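Local coordinates for DNA repair protein MmcB-related protein (Silicibacter pomeroyi, PDB 3DNX) that is of unknown function but belongs to the MmcB-like family of the PD-(D/E)XK nuclease superfamily, and so probably acts on DNA, at residues 12-17 and 31-36; 53-58 and 109-114; 70-75 and 96-101. All blocks are in the same frame, centred on the assembly; numbering follows the deposited sequence. Where two conformers were deposited one is given.

Contact 1 (12-17 and 31-36); sequences PGQRLA and SVEEFV
Ala-17 and Glu-33 have the nearest CA atoms of the two segments, 7.5 Å apart. Ala-17 lies in the regular helix 12-26, where Ala-17 N bonds Gly-13 O. Glu-33 lies where strand 30-35, an outermost strand of the sheet within this chain, turns a corner. Just after it, Glu-34 and Phe-35 share Val-43 as partner in a G1 beta bulge. Both CB atoms point across the gap. Glu-33 CG is anti to the carbonyl carbon (chi1 -75°), and the extended chain carries the carboxylate to the helix. There the Ala-17 methyl sits over the flat group: Ala-17 CB is 3.6 Å from Glu-33 CD and nearly as close to both oxygens. Two waters fill in the polar side. One donates to Gln-14 O (2.8 Å) and to Glu-33 OE2 (2.6 Å). The other joins Ala-17 O to the same OE2. Glu-33 also makes a salt bridge through OE2 to Arg-144 of the second subunit, and its side chain lies about 4 Å from a sodium ion. With an alanine in its place, both waters would probably lose their shared acceptor and Arg-144 of the second subunit its carboxylate mate. Between 12-17 and 31-36 the link is mainly one methyl and two waters. Glu-33 OE2 takes both water bonds and the salt bridge, which probably fixes the carboxylate's rotation, while the methyl adds only packing.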
loop_
_atom_site.group_PDB
_atom_site.type_symbol
_atom_site.label_atom_id
_atom_site.label_comp_id
_atom_site.label_asym_id
_atom_site.label_seq_id
_atom_site.Cartn_x
_atom_site.Cartn_y
_atom_site.Cartn_z
ATOM N N PRO A 12 9.807 10.481 19.752
ATOM C CA PRO A 12 10.510 9.214 20.079
ATOM C C PRO A 12 9.905 7.922 19.473
ATOM O O PRO A 12 10.636 7.069 18.940
ATOM C CB PRO A 12 10.475 9.195 21.613
ATOM C CG PRO A 12 10.430 10.636 22.005
ATOM C CD PRO A 12 9.543 11.285 20.969
ATOM N N GLY A 13 8.586 7.768 19.536
ATOM C CA GLY A 13 7.973 6.564 18.935
ATOM C C GLY A 13 8.148 6.513 17.426
ATOM O O GLY A 13 8.319 5.433 16.808
ATOM N N GLN A 14 8.110 7.688 16.798
ATOM C CA GLN A 14 8.277 7.742 15.368
ATOM C C GLN A 14 9.685 7.354 14.974
ATOM O O GLN A 14 9.892 6.843 13.883
ATOM C CB GLN A 14 7.939 9.134 14.818
ATOM C CG GLN A 14 6.449 9.474 14.847
ATOM C CD GLN A 14 6.171 10.875 14.386
ATOM O OE1 GLN A 14 6.785 11.831 14.858
ATOM N NE2 GLN A 14 5.214 11.016 13.467
ATOM N N ARG A 15 10.643 7.681 15.827
ATOM C CA ARG A 15 12.041 7.337 15.601
ATOM C C ARG A 15 12.218 5.835 15.559
ATOM O O ARG A 15 12.791 5.301 14.620
ATOM C CB ARG A 15 12.904 7.971 16.702
ATOM C CG ARG A 15 13.204 9.468 16.492
ATOM C CD ARG A 15 14.113 9.993 17.587
ATOM N NE ARG A 15 14.729 11.276 17.252
ATOM C CZ ARG A 15 15.956 11.454 16.740
ATOM N NH1 ARG A 15 16.386 12.689 16.506
ATOM N NH2 ARG A 15 16.768 10.431 16.462
ATOM N N LEU A 16 11.729 5.156 16.594
ATOM C CA LEU A 16 11.792 3.700 16.644
ATOM C C LEU A 16 11.112 3.110 15.408
ATOM O O LEU A 16 11.669 2.220 14.786
ATOM C CB LEU A 16 11.146 3.139 17.927
ATOM C CG LEU A 16 11.760 3.539 19.274
ATOM C CD1 LEU A 16 10.847 3.122 20.451
ATOM C CD2 LEU A 16 13.120 2.905 19.405
ATOM N N ALA A 17 9.942 3.647 15.030
ATOM C CA ALA A 17 9.214 3.093 13.917
ATOM C C ALA A 17 10.009 3.239 12.592
ATOM O O ALA A 17 9.861 2.429 11.676
ATOM C CB ALA A 17 7.846 3.736 13.779
ATOM N N SER A 31 5.845 -2.152 5.436
ATOM C CA SER A 31 5.222 -1.707 6.685
ATOM C C SER A 31 4.420 -0.443 6.471
ATOM O O SER A 31 4.614 0.287 5.491
ATOM C CB SER A 31 6.252 -1.511 7.766
ATOM O OG SER A 31 7.168 -0.467 7.415
ATOM N N VAL A 32 3.495 -0.213 7.405
ATOM C CA VAL A 32 2.848 1.065 7.562
ATOM C C VAL A 32 2.845 1.437 9.043
ATOM O O VAL A 32 3.022 0.588 9.932
ATOM C CB VAL A 32 1.385 1.139 7.013
ATOM C CG1 VAL A 32 1.370 0.914 5.469
ATOM C CG2 VAL A 32 0.427 0.221 7.717
ATOM N N GLU A 33 2.616 2.708 9.289
ATOM C CA GLU A 33 2.509 3.194 10.632
ATOM C C GLU A 33 1.082 3.578 11.029
ATOM O O GLU A 33 0.239 3.961 10.198
ATOM C CB GLU A 33 3.427 4.406 10.815
ATOM C CG GLU A 33 4.881 4.103 10.932
ATOM C CD GLU A 33 5.698 5.350 11.363
ATOM O OE1 GLU A 33 5.334 6.036 12.383
ATOM O OE2 GLU A 33 6.723 5.632 10.709
ATOM N N GLU A 34 0.817 3.470 12.330
ATOM C CA GLU A 34 -0.471 3.880 12.911
ATOM C C GLU A 34 -1.626 3.189 12.222
ATOM O O GLU A 34 -2.550 3.809 11.758
ATOM C CB GLU A 34 -0.607 5.395 12.827
ATOM C CG GLU A 34 0.585 6.086 13.430
ATOM C CD GLU A 34 0.403 7.571 13.528
ATOM O OE1 GLU A 34 -0.029 8.178 12.531
ATOM O OE2 GLU A 34 0.720 8.129 14.605
ATOM N N PHE A 35 -1.542 1.874 12.167
ATOM C CA PHE A 35 -2.527 1.058 11.533
ATOM C C PHE A 35 -3.706 0.662 12.438
ATOM O O PHE A 35 -3.499 0.228 13.577
ATOM C CB PHE A 35 -1.873 -0.209 11.058
ATOM C CG PHE A 35 -2.791 -1.089 10.326
ATOM C CD1 PHE A 35 -3.262 -2.239 10.911
ATOM C CD2 PHE A 35 -3.229 -0.749 9.056
ATOM C CE1 PHE A 35 -4.108 -3.076 10.242
ATOM C CE2 PHE A 35 -4.105 -1.576 8.397
ATOM C CZ PHE A 35 -4.534 -2.755 8.982
ATOM N N VAL A 36 -4.912 0.744 11.901
ATOM C CA VAL A 36 -6.159 0.453 12.649
ATOM C C VAL A 36 -6.761 -0.886 12.210
ATOM O O VAL A 36 -7.436 -0.968 11.168
ATOM C CB VAL A 36 -7.202 1.551 12.492
ATOM C CG1 VAL A 36 -8.521 1.160 13.180
ATOM C CG2 VAL A 36 -6.684 2.858 13.034
HETATM O O HOH W 1 8.617 7.336 11.407
HETATM O O HOH W 2 7.918 3.657 9.811
#

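Contact 2 (53-58 and 109-114); sequences EIWVIE and AEIVRM
Trp-55 and Ile-111 reach for each other from opposite directions. Trp-55 CG stands anti to the carbonyl carbon (chi1 -71°), which sends the indole out from strand 54-59 with its six-membered ring leading. Ile-111 CG1 takes the same place on its own residue, and the chain runs on extended to CD1. That methyl meets the outer end of the indole, 4.0 Å from Trp-55 CZ3 and almost as near Trp-55 CH2. Its approach to the ring is oblique. The two strands are not neighbours: strands 81-86 and 100-104 lie between them in the mixed sheet of this PD-(D/E)XK-like fold. Glu-58, further along the strand of Trp-55, is followed two residues later by Lys-60, consistent with the E-x-K part of the superfamily motif. Beyond Ile-111, Val-112 and Arg-113 form a classic beta bulge opposite Leu-101. Met-114, present as selenomethionine, folds back at both of its later torsions. Met-114 CE ends 4.4 Å from Trp-55 CH2. The selenium makes an oblique Met-aromatic contact, with Met-114 SE 5.1 Å from the centroid of the Trp-55 six-membered ring. Phe-29 and Phe-83 also meet this indole, their planes inclined to it by about 40°.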
loop_
_atom_site.group_PDB
_atom_site.type_symbol
_atom_site.label_atom_id
_atom_site.label_comp_id
_atom_site.label_asym_id
_atom_site.label_seq_id
_atom_site.Cartn_x
_atom_site.Cartn_y
_atom_site.Cartn_z
ATOM N N GLU A 53 2.373 -12.764 5.712
ATOM C CA GLU A 53 2.558 -12.813 7.173
ATOM C C GLU A 53 2.261 -11.398 7.754
ATOM O O GLU A 53 2.612 -10.383 7.148
ATOM C CB GLU A 53 3.993 -13.266 7.500
ATOM C CG GLU A 53 4.504 -14.554 6.741
ATOM C CD GLU A 53 5.397 -14.264 5.481
ATOM O OE1 GLU A 53 6.491 -14.851 5.325
ATOM O OE2 GLU A 53 5.033 -13.459 4.644
ATOM N N ILE A 54 1.543 -11.322 8.870
ATOM C CA ILE A 54 1.209 -10.031 9.485
ATOM C C ILE A 54 1.896 -9.957 10.860
ATOM O O ILE A 54 1.722 -10.834 11.713
ATOM C CB ILE A 54 -0.337 -9.813 9.600
ATOM C CG1 ILE A 54 -0.962 -9.707 8.201
ATOM C CG2 ILE A 54 -0.684 -8.509 10.368
ATOM C CD1 ILE A 54 -2.403 -10.130 8.171
ATOM N N TRP A 55 2.699 -8.895 11.034
ATOM C CA TRP A 55 3.399 -8.588 12.267
ATOM C C TRP A 55 2.914 -7.270 12.822
ATOM O O TRP A 55 2.698 -6.317 12.086
ATOM C CB TRP A 55 4.888 -8.448 11.988
ATOM C CG TRP A 55 5.599 -9.720 11.671
ATOM C CD1 TRP A 55 5.057 -10.934 11.377
ATOM C CD2 TRP A 55 7.015 -9.881 11.574
ATOM N NE1 TRP A 55 6.051 -11.842 11.081
ATOM C CE2 TRP A 55 7.263 -11.217 11.207
ATOM C CE3 TRP A 55 8.081 -9.021 11.728
ATOM C CZ2 TRP A 55 8.547 -11.721 11.028
ATOM C CZ3 TRP A 55 9.379 -9.536 11.559
ATOM C CH2 TRP A 55 9.577 -10.870 11.212
ATOM N N VAL A 56 2.695 -7.231 14.119
ATOM C CA VAL A 56 2.408 -6.003 14.819
ATOM C C VAL A 56 3.639 -5.714 15.673
ATOM O O VAL A 56 4.144 -6.596 16.417
ATOM C CB VAL A 56 1.150 -6.134 15.686
ATOM C CG1 VAL A 56 1.136 -5.070 16.825
ATOM C CG2 VAL A 56 -0.101 -6.097 14.787
ATOM N N ILE A 57 4.119 -4.479 15.564
ATOM C CA ILE A 57 5.237 -4.013 16.369
ATOM C C ILE A 57 4.816 -2.757 17.110
ATOM O O ILE A 57 4.476 -1.734 16.499
ATOM C CB ILE A 57 6.505 -3.727 15.524
ATOM C CG1 ILE A 57 6.920 -4.979 14.771
ATOM C CG2 ILE A 57 7.688 -3.239 16.388
ATOM C CD1 ILE A 57 6.683 -4.857 13.310
ATOM N N GLU A 58 4.838 -2.852 18.442
ATOM C CA GLU A 58 4.583 -1.734 19.296
ATOM C C GLU A 58 5.902 -1.116 19.737
ATOM O O GLU A 58 6.717 -1.785 20.430
ATOM C CB GLU A 58 3.762 -2.181 20.520
ATOM C CG GLU A 58 2.333 -2.478 20.229
ATOM C CD GLU A 58 1.565 -1.242 19.824
ATOM O OE1 GLU A 58 1.206 -0.448 20.719
ATOM O OE2 GLU A 58 1.318 -1.065 18.616
ATOM N N ALA A 109 17.267 -1.367 13.137
ATOM C CA ALA A 109 16.728 -2.207 14.172
ATOM C C ALA A 109 17.252 -3.627 14.043
ATOM O O ALA A 109 17.795 -4.018 13.006
ATOM C CB ALA A 109 15.210 -2.199 14.153
ATOM N N GLU A 110 17.158 -4.403 15.123
ATOM C CA GLU A 110 17.472 -5.844 15.056
ATOM C C GLU A 110 16.491 -6.647 15.880
ATOM O O GLU A 110 16.081 -6.226 16.938
ATOM C CB GLU A 110 18.908 -6.129 15.503
ATOM C CG GLU A 110 19.212 -5.717 16.942
ATOM C CD GLU A 110 20.668 -5.887 17.361
ATOM O OE1 GLU A 110 21.510 -6.302 16.552
ATOM O OE2 GLU A 110 20.988 -5.572 18.542
ATOM N N ILE A 111 16.127 -7.820 15.427
ATOM C CA ILE A 111 15.256 -8.694 16.204
ATOM C C ILE A 111 16.212 -9.442 17.154
ATOM O O ILE A 111 17.183 -10.058 16.710
ATOM C CB ILE A 111 14.536 -9.700 15.329
ATOM C CG1 ILE A 111 13.628 -8.985 14.305
ATOM C CG2 ILE A 111 13.769 -10.717 16.191
ATOM C CD1 ILE A 111 12.961 -9.909 13.364
ATOM N N VAL A 112 15.987 -9.317 18.436
ATOM C CA VAL A 112 16.819 -10.047 19.401
ATOM C C VAL A 112 16.067 -11.271 19.946
ATOM O O VAL A 112 16.684 -12.169 20.515
ATOM C CB VAL A 112 17.359 -9.132 20.512
ATOM C CG1 VAL A 112 18.439 -8.160 19.910
ATOM C CG2 VAL A 112 16.264 -8.379 21.216
ATOM N N ARG A 113 14.747 -11.267 19.776
ATOM C CA ARG A 113 13.878 -12.360 20.159
ATOM C C ARG A 113 12.703 -12.468 19.187
ATOM O O ARG A 113 11.890 -11.544 19.060
ATOM C CB ARG A 113 13.376 -12.120 21.597
ATOM C CG ARG A 113 12.617 -13.260 22.178
ATOM C CD ARG A 113 12.479 -13.066 23.679
ATOM N NE ARG A 113 11.444 -12.142 24.042
ATOM C CZ ARG A 113 11.528 -11.226 25.017
ATOM N NH1 ARG A 113 10.483 -10.453 25.277
ATOM N NH2 ARG A 113 12.630 -11.089 25.746
HETATM N N MSE A 114 12.620 -13.605 18.496
HETATM C CA MSE A 114 11.622 -13.801 17.451
HETATM C C MSE A 114 10.311 -14.075 18.147
HETATM O O MSE A 114 10.286 -14.829 19.124
HETATM C CB MSE A 114 12.056 -14.954 16.533
HETATM C CG MSE A 114 11.096 -15.317 15.476
HETATM SE SE MSE A 114 10.620 -13.845 14.305
HETATM C CE MSE A 114 12.331 -13.445 13.484
#

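Contact 3 (70-75 and 96-101); sequences AKWQGY and PAESGL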
loop_
_atom_site.group_PDB
_atom_site.type_symbol
_atom_site.label_atom_id
_atom_site.label_comp_id
_atom_site.label_asym_id
_atom_site.label_seq_id
_atom_site.Cartn_x
_atom_site.Cartn_y
_atom_site.Cartn_z
ATOM N N ALA A 70 -1.245 -1.441 28.482
ATOM C CA ALA A 70 -1.686 -2.558 29.363
ATOM C C ALA A 70 -2.591 -3.617 28.694
ATOM O O ALA A 70 -2.528 -4.801 29.035
ATOM C CB ALA A 70 -2.367 -2.008 30.613
ATOM N N LYS A 71 -3.407 -3.194 27.729
ATOM C CA LYS A 71 -4.289 -4.112 26.988
ATOM C C LYS A 71 -3.615 -4.708 25.723
ATOM O O LYS A 71 -4.321 -5.128 24.809
ATOM C CB LYS A 71 -5.607 -3.405 26.586
ATOM C CG LYS A 71 -6.325 -2.642 27.708
ATOM C CD LYS A 71 -6.796 -3.554 28.864
ATOM C CE LYS A 71 -7.577 -2.763 29.913
ATOM N NZ LYS A 71 -8.645 -3.547 30.624
ATOM N N TRP A 72 -2.275 -4.777 25.710
ATOM C CA TRP A 72 -1.498 -5.235 24.549
ATOM C C TRP A 72 -1.876 -6.646 24.108
ATOM O O TRP A 72 -1.721 -6.987 22.941
ATOM C CB TRP A 72 0.037 -5.184 24.821
ATOM C CG TRP A 72 0.481 -6.153 25.868
ATOM C CD1 TRP A 72 0.512 -5.951 27.223
ATOM C CD2 TRP A 72 0.924 -7.503 25.656
ATOM N NE1 TRP A 72 0.924 -7.102 27.868
ATOM C CE2 TRP A 72 1.184 -8.068 26.932
ATOM C CE3 TRP A 72 1.085 -8.298 24.522
ATOM C CZ2 TRP A 72 1.610 -9.393 27.099
ATOM C CZ3 TRP A 72 1.521 -9.615 24.684
ATOM C CH2 TRP A 72 1.790 -10.145 25.961
ATOM N N GLN A 73 -2.307 -7.487 25.040
ATOM C CA GLN A 73 -2.736 -8.829 24.642
ATOM C C GLN A 73 -3.880 -8.785 23.601
ATOM O O GLN A 73 -4.027 -9.727 22.837
ATOM C CB GLN A 73 -3.084 -9.691 25.831
ATOM C CG GLN A 73 -1.835 -10.367 26.384
ATOM C CD GLN A 73 -1.954 -10.712 27.827
ATOM O OE1 GLN A 73 -1.965 -11.884 28.198
ATOM N NE2 GLN A 73 -2.051 -9.687 28.673
ATOM N N GLY A 74 -4.624 -7.675 23.553
ATOM C CA GLY A 74 -5.661 -7.459 22.539
ATOM C C GLY A 74 -5.162 -7.310 21.121
ATOM O O GLY A 74 -5.945 -7.481 20.163
ATOM N N TYR A 75 -3.879 -6.984 20.962
ATOM C CA TYR A 75 -3.283 -6.951 19.639
ATOM C C TYR A 75 -3.032 -8.339 19.049
ATOM O O TYR A 75 -2.910 -8.479 17.840
ATOM C CB TYR A 75 -1.958 -6.207 19.623
ATOM C CG TYR A 75 -1.983 -4.766 20.046
ATOM C CD1 TYR A 75 -1.193 -4.333 21.110
ATOM C CD2 TYR A 75 -2.748 -3.816 19.367
ATOM C CE1 TYR A 75 -1.163 -3.005 21.498
ATOM C CE2 TYR A 75 -2.731 -2.459 19.762
ATOM C CZ TYR A 75 -1.942 -2.070 20.830
ATOM O OH TYR A 75 -1.887 -0.762 21.255
ATOM N N PRO A 96 6.995 -8.577 28.486
ATOM C CA PRO A 96 6.470 -9.958 28.522
ATOM C C PRO A 96 7.406 -10.961 27.797
ATOM O O PRO A 96 7.815 -10.722 26.644
ATOM C CB PRO A 96 5.156 -9.856 27.775
ATOM C CG PRO A 96 4.744 -8.424 27.868
ATOM C CD PRO A 96 5.998 -7.601 28.039
ATOM N N ALA A 97 7.702 -12.066 28.467
ATOM C CA ALA A 97 8.626 -13.066 27.968
ATOM C C ALA A 97 8.189 -13.697 26.653
ATOM O O ALA A 97 9.033 -14.088 25.851
ATOM C CB ALA A 97 8.777 -14.145 29.006
ATOM N N GLU A 98 6.878 -13.789 26.458
ATOM C CA GLU A 98 6.244 -14.472 25.314
ATOM C C GLU A 98 6.285 -13.661 24.019
ATOM O O GLU A 98 6.074 -14.201 22.935
ATOM C CB GLU A 98 4.787 -14.852 25.652
ATOM C CG GLU A 98 3.989 -13.827 26.518
ATOM C CD GLU A 98 4.460 -13.756 27.989
ATOM O OE1 GLU A 98 5.086 -14.710 28.477
ATOM O OE2 GLU A 98 4.231 -12.731 28.647
ATOM N N SER A 99 6.530 -12.361 24.140
ATOM C CA SER A 99 6.588 -11.455 23.014
ATOM C C SER A 99 7.907 -11.492 22.251
ATOM O O SER A 99 8.953 -11.849 22.776
ATOM C CB SER A 99 6.369 -10.045 23.536
ATOM O OG SER A 99 5.092 -9.992 24.172
ATOM N N GLY A 100 7.841 -11.135 20.984
ATOM C CA GLY A 100 9.030 -10.831 20.218
ATOM C C GLY A 100 9.626 -9.491 20.630
ATOM O O GLY A 100 8.974 -8.701 21.309
ATOM N N LEU A 101 10.895 -9.262 20.254
ATOM C CA LEU A 101 11.576 -8.058 20.669
ATOM C C LEU A 101 12.566 -7.585 19.641
ATOM O O LEU A 101 13.456 -8.345 19.203
ATOM C CB LEU A 101 12.300 -8.285 22.030
ATOM C CG LEU A 101 13.074 -7.090 22.649
ATOM C CD1 LEU A 101 12.162 -5.898 22.982
ATOM C CD2 LEU A 101 13.845 -7.517 23.962
#
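Trp-72 CG lies between the backbone N and the carbonyl carbon (chi1 66°), and chi2 of -87° turns the indole so that its benzo side is presented to Pro-96 and Ser-99. These two residues begin and end a type I beta turn, 96-99, which leads into strand 100-104 of the PD-(D/E)XK-like sheet. The tryptophan itself comes from the loop between helix 63-68 and strand 81-86. Pro-96 gives the largest share on the turn's side. Its ring slides past the indole, with Pro-96 CG 3.4 Å from Trp-72 CZ2 and Pro-96 CB 3.6 Å from the same carbon. Pro-96 CG stands 3.2 Å above the indole plane, displaced toward the rim. Gln-73 CG lies on the opposite side of the ring plane, also toward the rim, so the indole is held between an aliphatic carbon of its own loop and one of the turn. Trp-84 meets the ring edge-to-face, and Tyr-82 packs against it with planes about 25° apart. Both belong to strand 81-86, and both touch Ser-99 too. The contact therefore packs the loop and the turn against one strand. Glu-98 CG comes to the ring edge, near its plane, 4.3 Å from Trp-72 CH2, but Glu-98 has two conformers and this touch is doubtful. The turn is closed by Ser-99 N bonding Pro-96 O at 3.3 Å, and Ser-99 OG reaches the indole obliquely, 3.6 Å from Trp-72 CZ3.

From the N terminus, contact 1 comes first. It closes the short excursion from helix 12-26 to strand 30-35, outermost in the sheet within this chain, and it is complete before the others open. Contact 2 opens at 53-58 and does not close until 109-114, at the other outermost strand. Contact 3 both opens and closes within that span, joining the loop 70-75 to the turn before strand 100-104. Contacts 2 and 3 touch, because strands 100-104 and 109-113 are neighbours: Arg-113 O lies 2.8 Å from Leu-101 N, a probable hydrogen bond. Contact 1 touches neither; its centre is about 13 Å from that of contact 2. All three reach the same mixed sheet.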